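Local coordinates for protein CRISPR-associated endonuclease Cas12b (Alicyclobacillus acidoterrestris, PDB 5U31) that is an RNA-guided endonuclease that recognises a PAM on target DNA and cleaves the DNA with a metal-dependent RuvC domain in bacterial antiviral defence, at residues R520-R528 and V538-Y546. The protein carries 3 engineered substitutions. Sequence-based numbering, arbitrary orientation.
Sequences RPPYAAVFR and VHFDKLSDY
Phe527 and Val538 face each other as an antiparallel non-hydrogen-bonded pair, their CA atoms 4.7 Å apart, and just beyond them His539 N donates to Val526 O at 2.7 Å, nearly straight at 172°. With Arg528 bonded through its backbone to Phe537, this places the contact at the open end of a two-stranded hairpin, where His539 centres an inverse gamma turn and the chain passes into helix 543-549.

Phe527 and Val538 send their side chains out on the same face of the hairpin, running alongside each other, and Val538 CG2 meets the ring edge in its plane, 3.8 Å from Phe527 CD1. The edge of the His539 ring at NE2 borders the aliphatic part of Arg528, with Arg528 CB 3.7 Å from His539 NE2. The guanidinium and imidazole planes stand 81° apart, which excludes a parallel stack. Ala525 O sits over one face of the imidazole, and the extended chain of Lys542 passes the same carbonyl through its CD methylene.

Val526 divides its two methyls. CG1, anti to the backbone N, reaches Leu543 CB at 3.8 Å, whereas CG2 approaches Tyr546 CD1 at 4.0 Å, obliquely to the ring. Tyr546 has CG anti to its own N (chi1 -178°), which carries the ring from the helix back to the turn at 522-526; there its CZ packs 3.6 Å from Tyr523 CB. The Tyr523 hydroxyl hydrogen-bonds Asp888 O, a residue distant in sequence, just before strand 890-895 of the mixed sheet, and Tyr546 also stacks on His550.

Altogether this is plain packing away from the annotated sites: a two-stranded β-hairpin in the first RuvC segment, whose following helix, 543-549, packs on the turn that leads into its first strand.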
ATOM      1  N   ARG A 520       6.852  28.161  -1.566  1.00 45.47           N
ATOM      2  CA  ARG A 520       5.764  27.486  -0.879  1.00 46.71           C
ATOM      3  C   ARG A 520       4.615  28.458  -0.669  1.00 44.68           C
ATOM      4  O   ARG A 520       4.824  29.675  -0.664  1.00 56.71           O
ATOM      5  CB  ARG A 520       6.228  26.920   0.471  1.00 58.33           C
ATOM      6  CG  ARG A 520       7.213  25.760   0.330  1.00 76.80           C
ATOM      7  CD  ARG A 520       7.602  25.161   1.674  1.00 94.14           C
ATOM      8  NE  ARG A 520       8.384  23.935   1.514  1.00106.58           N
ATOM      9  CZ  ARG A 520       8.887  23.226   2.521  1.00112.61           C
ATOM     10  NH1 ARG A 520       8.696  23.617   3.775  1.00121.63           N
ATOM     11  NH2 ARG A 520       9.584  22.123   2.275  1.00106.07           N
ATOM     12  N   PRO A 521       3.388  27.957  -0.535  1.00 36.51           N
ATOM     13  CA  PRO A 521       2.272  28.848  -0.236  1.00 44.93           C
ATOM     14  C   PRO A 521       2.512  29.574   1.070  1.00 50.69           C
ATOM     15  O   PRO A 521       3.246  29.084   1.949  1.00 62.24           O
ATOM     16  CB  PRO A 521       1.074  27.893  -0.140  1.00 46.74           C
ATOM     17  CG  PRO A 521       1.468  26.708  -0.950  1.00 43.22           C
ATOM     18  CD  PRO A 521       2.944  26.567  -0.744  1.00 44.52           C
ATOM     19  N   PRO A 522       1.922  30.759   1.243  1.00 41.87           N
ATOM     20  CA  PRO A 522       2.185  31.525   2.471  1.00 47.36           C
ATOM     21  C   PRO A 522       1.747  30.804   3.731  1.00 58.71           C
ATOM     22  O   PRO A 522       2.343  31.014   4.795  1.00 61.45           O
ATOM     23  CB  PRO A 522       1.392  32.818   2.248  1.00 45.31           C
ATOM     24  CG  PRO A 522       0.296  32.423   1.308  1.00 45.21           C
ATOM     25  CD  PRO A 522       0.908  31.404   0.392  1.00 38.68           C
ATOM     26  N   TYR A 523       0.731  29.947   3.644  1.00 56.32           N
ATOM     27  CA  TYR A 523       0.260  29.213   4.809  1.00 50.19           C
ATOM     28  C   TYR A 523       1.095  27.979   5.117  1.00 49.04           C
ATOM     29  O   TYR A 523       0.773  27.257   6.065  1.00 48.88           O
ATOM     30  CB  TYR A 523      -1.204  28.808   4.625  1.00 41.19           C
ATOM     31  CG  TYR A 523      -1.536  28.243   3.263  1.00 37.46           C
ATOM     32  CD1 TYR A 523      -1.270  26.915   2.954  1.00 37.28           C
ATOM     33  CD2 TYR A 523      -2.137  29.033   2.294  1.00 43.96           C
ATOM     34  CE1 TYR A 523      -1.582  26.396   1.712  1.00 36.00           C
ATOM     35  CE2 TYR A 523      -2.452  28.524   1.050  1.00 41.41           C
ATOM     36  CZ  TYR A 523      -2.172  27.206   0.765  1.00 46.73           C
ATOM     37  OH  TYR A 523      -2.489  26.696  -0.472  1.00 44.13           O
ATOM     38  N   ALA A 524       2.151  27.713   4.348  1.00 49.75           N
ATOM     39  CA  ALA A 524       3.010  26.579   4.654  1.00 45.47           C
ATOM     40  C   ALA A 524       3.953  26.861   5.815  1.00 46.19           C
ATOM     41  O   ALA A 524       4.456  25.916   6.428  1.00 52.01           O
ATOM     42  CB  ALA A 524       3.813  26.173   3.416  1.00 45.64           C
ATOM     43  N   ALA A 525       4.196  28.133   6.132  1.00 49.30           N
ATOM     44  CA  ALA A 525       5.040  28.504   7.260  1.00 48.29           C
ATOM     45  C   ALA A 525       4.339  28.345   8.602  1.00 48.53           C
ATOM     46  O   ALA A 525       4.978  28.538   9.641  1.00 59.84           O
ATOM     47  CB  ALA A 525       5.524  29.947   7.104  1.00 52.27           C
ATOM     48  N   VAL A 526       3.054  28.001   8.605  1.00 43.51           N
ATOM     49  CA  VAL A 526       2.279  27.874   9.833  1.00 50.58           C
ATOM     50  C   VAL A 526       2.232  26.410  10.257  1.00 60.35           C
ATOM     51  O   VAL A 526       2.178  26.098  11.452  1.00 66.39           O
ATOM     52  CB  VAL A 526       0.867  28.457   9.643  1.00 44.60           C
ATOM     53  CG1 VAL A 526       0.048  28.324  10.910  1.00 52.24           C
ATOM     54  CG2 VAL A 526       0.965  29.909   9.250  1.00 39.69           C
ATOM     55  N   PHE A 527       2.270  25.504   9.285  1.00 54.29           N
ATOM     56  CA  PHE A 527       2.192  24.071   9.541  1.00 43.74           C
ATOM     57  C   PHE A 527       3.523  23.419   9.195  1.00 55.47           C
ATOM     58  O   PHE A 527       3.951  23.451   8.037  1.00 64.17           O
ATOM     59  CB  PHE A 527       1.062  23.429   8.737  1.00 45.22           C
ATOM     60  CG  PHE A 527      -0.275  24.047   8.985  1.00 40.61           C
ATOM     61  CD1 PHE A 527      -0.834  24.025  10.249  1.00 36.68           C
ATOM     62  CD2 PHE A 527      -0.977  24.640   7.955  1.00 36.30           C
ATOM     63  CE1 PHE A 527      -2.065  24.590  10.483  1.00 44.04           C
ATOM     64  CE2 PHE A 527      -2.211  25.210   8.180  1.00 54.77           C
ATOM     65  CZ  PHE A 527      -2.759  25.186   9.446  1.00 45.85           C
ATOM     66  N   ARG A 528       4.161  22.827  10.199  1.00 52.86           N
ATOM     67  CA  ARG A 528       5.403  22.085  10.020  1.00 55.11           C
ATOM     68  C   ARG A 528       5.069  20.631   9.711  1.00 54.36           C
ATOM     69  O   ARG A 528       4.481  19.933  10.543  1.00 63.16           O
ATOM     70  CB  ARG A 528       6.274  22.182  11.271  1.00 64.92           C
ATOM     71  CG  ARG A 528       7.672  21.579  11.134  1.00 74.26           C
ATOM     72  CD  ARG A 528       8.675  22.588  10.579  1.00 92.18           C
ATOM     73  NE  ARG A 528       8.476  22.858   9.156  1.00 99.52           N
ATOM     74  CZ  ARG A 528       9.154  23.768   8.464  1.00 87.46           C
ATOM     75  NH1 ARG A 528      10.080  24.507   9.063  1.00 79.26           N
ATOM     76  NH2 ARG A 528       8.904  23.940   7.171  1.00 78.10           N
ATOM     77  N   VAL A 538       1.915  22.518  14.357  1.00 37.26           N
ATOM     78  CA  VAL A 538       1.471  23.894  14.169  1.00 47.81           C
ATOM     79  C   VAL A 538       2.492  24.849  14.772  1.00 49.27           C
ATOM     80  O   VAL A 538       2.911  24.681  15.924  1.00 52.26           O
ATOM     81  CB  VAL A 538       0.087  24.115  14.801  1.00 50.49           C
ATOM     82  CG1 VAL A 538      -0.217  25.593  14.890  1.00 39.26           C
ATOM     83  CG2 VAL A 538      -0.977  23.415  13.996  1.00 51.82           C
ATOM     84  N   HIS A 539       2.881  25.859  13.998  1.00 48.10           N
ATOM     85  CA  HIS A 539       3.689  26.968  14.499  1.00 41.50           C
ATOM     86  C   HIS A 539       2.760  27.945  15.206  1.00 52.80           C
ATOM     87  O   HIS A 539       2.265  28.905  14.614  1.00 57.94           O
ATOM     88  CB  HIS A 539       4.443  27.646  13.362  1.00 41.79           C
ATOM     89  CG  HIS A 539       5.695  26.935  12.955  1.00 50.61           C
ATOM     90  ND1 HIS A 539       6.950  27.391  13.295  1.00 57.74           N
ATOM     91  CD2 HIS A 539       5.886  25.805  12.234  1.00 54.91           C
ATOM     92  CE1 HIS A 539       7.861  26.570  12.802  1.00 62.84           C
ATOM     93  NE2 HIS A 539       7.242  25.600  12.154  1.00 52.83           N
ATOM     94  N   PHE A 540       2.522  27.702  16.498  1.00 50.50           N
ATOM     95  CA  PHE A 540       1.604  28.546  17.256  1.00 51.67           C
ATOM     96  C   PHE A 540       2.084  29.989  17.349  1.00 66.25           C
ATOM     97  O   PHE A 540       1.264  30.891  17.547  1.00 72.23           O
ATOM     98  CB  PHE A 540       1.393  27.967  18.658  1.00 55.04           C
ATOM     99  CG  PHE A 540       0.916  26.540  18.660  1.00 49.55           C
ATOM    100  CD1 PHE A 540      -0.420  26.240  18.452  1.00 48.00           C
ATOM    101  CD2 PHE A 540       1.804  25.499  18.873  1.00 52.51           C
ATOM    102  CE1 PHE A 540      -0.860  24.928  18.454  1.00 48.63           C
ATOM    103  CE2 PHE A 540       1.371  24.188  18.876  1.00 47.70           C
ATOM    104  CZ  PHE A 540       0.037  23.902  18.667  1.00 49.23           C
ATOM    105  N   ASP A 541       3.391  30.229  17.205  1.00 70.87           N
ATOM    106  CA  ASP A 541       3.897  31.599  17.215  1.00 78.39           C
ATOM    107  C   ASP A 541       3.354  32.401  16.040  1.00 73.98           C
ATOM    108  O   ASP A 541       2.998  33.577  16.189  1.00 69.08           O
ATOM    109  CB  ASP A 541       5.426  31.595  17.178  1.00 91.98           C
ATOM    110  CG  ASP A 541       6.044  31.438  18.550  1.00104.53           C
ATOM    111  OD1 ASP A 541       5.296  31.482  19.549  1.00106.77           O
ATOM    112  OD2 ASP A 541       7.281  31.273  18.629  1.00106.93           O
ATOM    113  N   LYS A 542       3.267  31.777  14.865  1.00 78.76           N
ATOM    114  CA  LYS A 542       3.105  32.511  13.619  1.00 68.19           C
ATOM    115  C   LYS A 542       1.657  32.680  13.178  1.00 64.76           C
ATOM    116  O   LYS A 542       1.383  33.553  12.347  1.00 70.62           O
ATOM    117  CB  LYS A 542       3.892  31.814  12.503  1.00 50.19           C
ATOM    118  CG  LYS A 542       5.369  31.623  12.819  1.00 52.30           C
ATOM    119  CD  LYS A 542       6.070  30.799  11.748  1.00 61.62           C
ATOM    120  CE  LYS A 542       7.531  30.562  12.105  1.00 77.87           C
ATOM    121  NZ  LYS A 542       8.251  29.771  11.066  1.00 82.91           N
ATOM    122  N   LEU A 543       0.722  31.884  13.696  1.00 56.88           N
ATOM    123  CA  LEU A 543      -0.643  31.988  13.194  1.00 62.10           C
ATOM    124  C   LEU A 543      -1.404  33.180  13.759  1.00 65.98           C
ATOM    125  O   LEU A 543      -2.504  33.471  13.277  1.00 70.99           O
ATOM    126  CB  LEU A 543      -1.421  30.695  13.462  1.00 50.62           C
ATOM    127  CG  LEU A 543      -1.541  30.111  14.866  1.00 52.96           C
ATOM    128  CD1 LEU A 543      -2.644  30.769  15.646  1.00 63.16           C
ATOM    129  CD2 LEU A 543      -1.823  28.644  14.749  1.00 64.87           C
ATOM    130  N   SER A 544      -0.861  33.871  14.762  1.00 76.90           N
ATOM    131  CA  SER A 544      -1.497  35.101  15.221  1.00 78.63           C
ATOM    132  C   SER A 544      -1.361  36.205  14.179  1.00 69.37           C
ATOM    133  O   SER A 544      -2.323  36.932  13.905  1.00 55.47           O
ATOM    134  CB  SER A 544      -0.893  35.541  16.555  1.00 91.71           C
ATOM    135  OG  SER A 544       0.514  35.684  16.453  1.00104.02           O
ATOM    136  N   ASP A 545      -0.172  36.336  13.582  1.00 69.67           N
ATOM    137  CA  ASP A 545       0.062  37.338  12.548  1.00 57.58           C
ATOM    138  C   ASP A 545      -0.510  36.925  11.201  1.00 59.99           C
ATOM    139  O   ASP A 545      -0.855  37.792  10.392  1.00 67.48           O
ATOM    140  CB  ASP A 545       1.558  37.605  12.399  1.00 55.95           C
ATOM    141  CG  ASP A 545       2.159  38.250  13.623  1.00 65.69           C
ATOM    142  OD1 ASP A 545       1.451  39.033  14.293  1.00 69.32           O
ATOM    143  OD2 ASP A 545       3.343  37.975  13.911  1.00 67.48           O
ATOM    144  N   TYR A 546      -0.591  35.619  10.934  1.00 60.76           N
ATOM    145  CA  TYR A 546      -1.122  35.152   9.657  1.00 56.17           C
ATOM    146  C   TYR A 546      -2.582  35.560   9.489  1.00 55.57           C
ATOM    147  O   TYR A 546      -2.978  36.070   8.435  1.00 50.04           O
ATOM    148  CB  TYR A 546      -0.959  33.633   9.542  1.00 50.86           C
ATOM    149  CG  TYR A 546      -1.450  33.063   8.226  1.00 57.17           C
ATOM    150  CD1 TYR A 546      -0.607  32.970   7.126  1.00 47.21           C
ATOM    151  CD2 TYR A 546      -2.760  32.620   8.084  1.00 63.81           C
ATOM    152  CE1 TYR A 546      -1.056  32.453   5.923  1.00 49.06           C
ATOM    153  CE2 TYR A 546      -3.216  32.106   6.887  1.00 64.91           C
ATOM    154  CZ  TYR A 546      -2.363  32.023   5.810  1.00 60.55           C
ATOM    155  OH  TYR A 546      -2.823  31.510   4.618  1.00 59.43           O
TER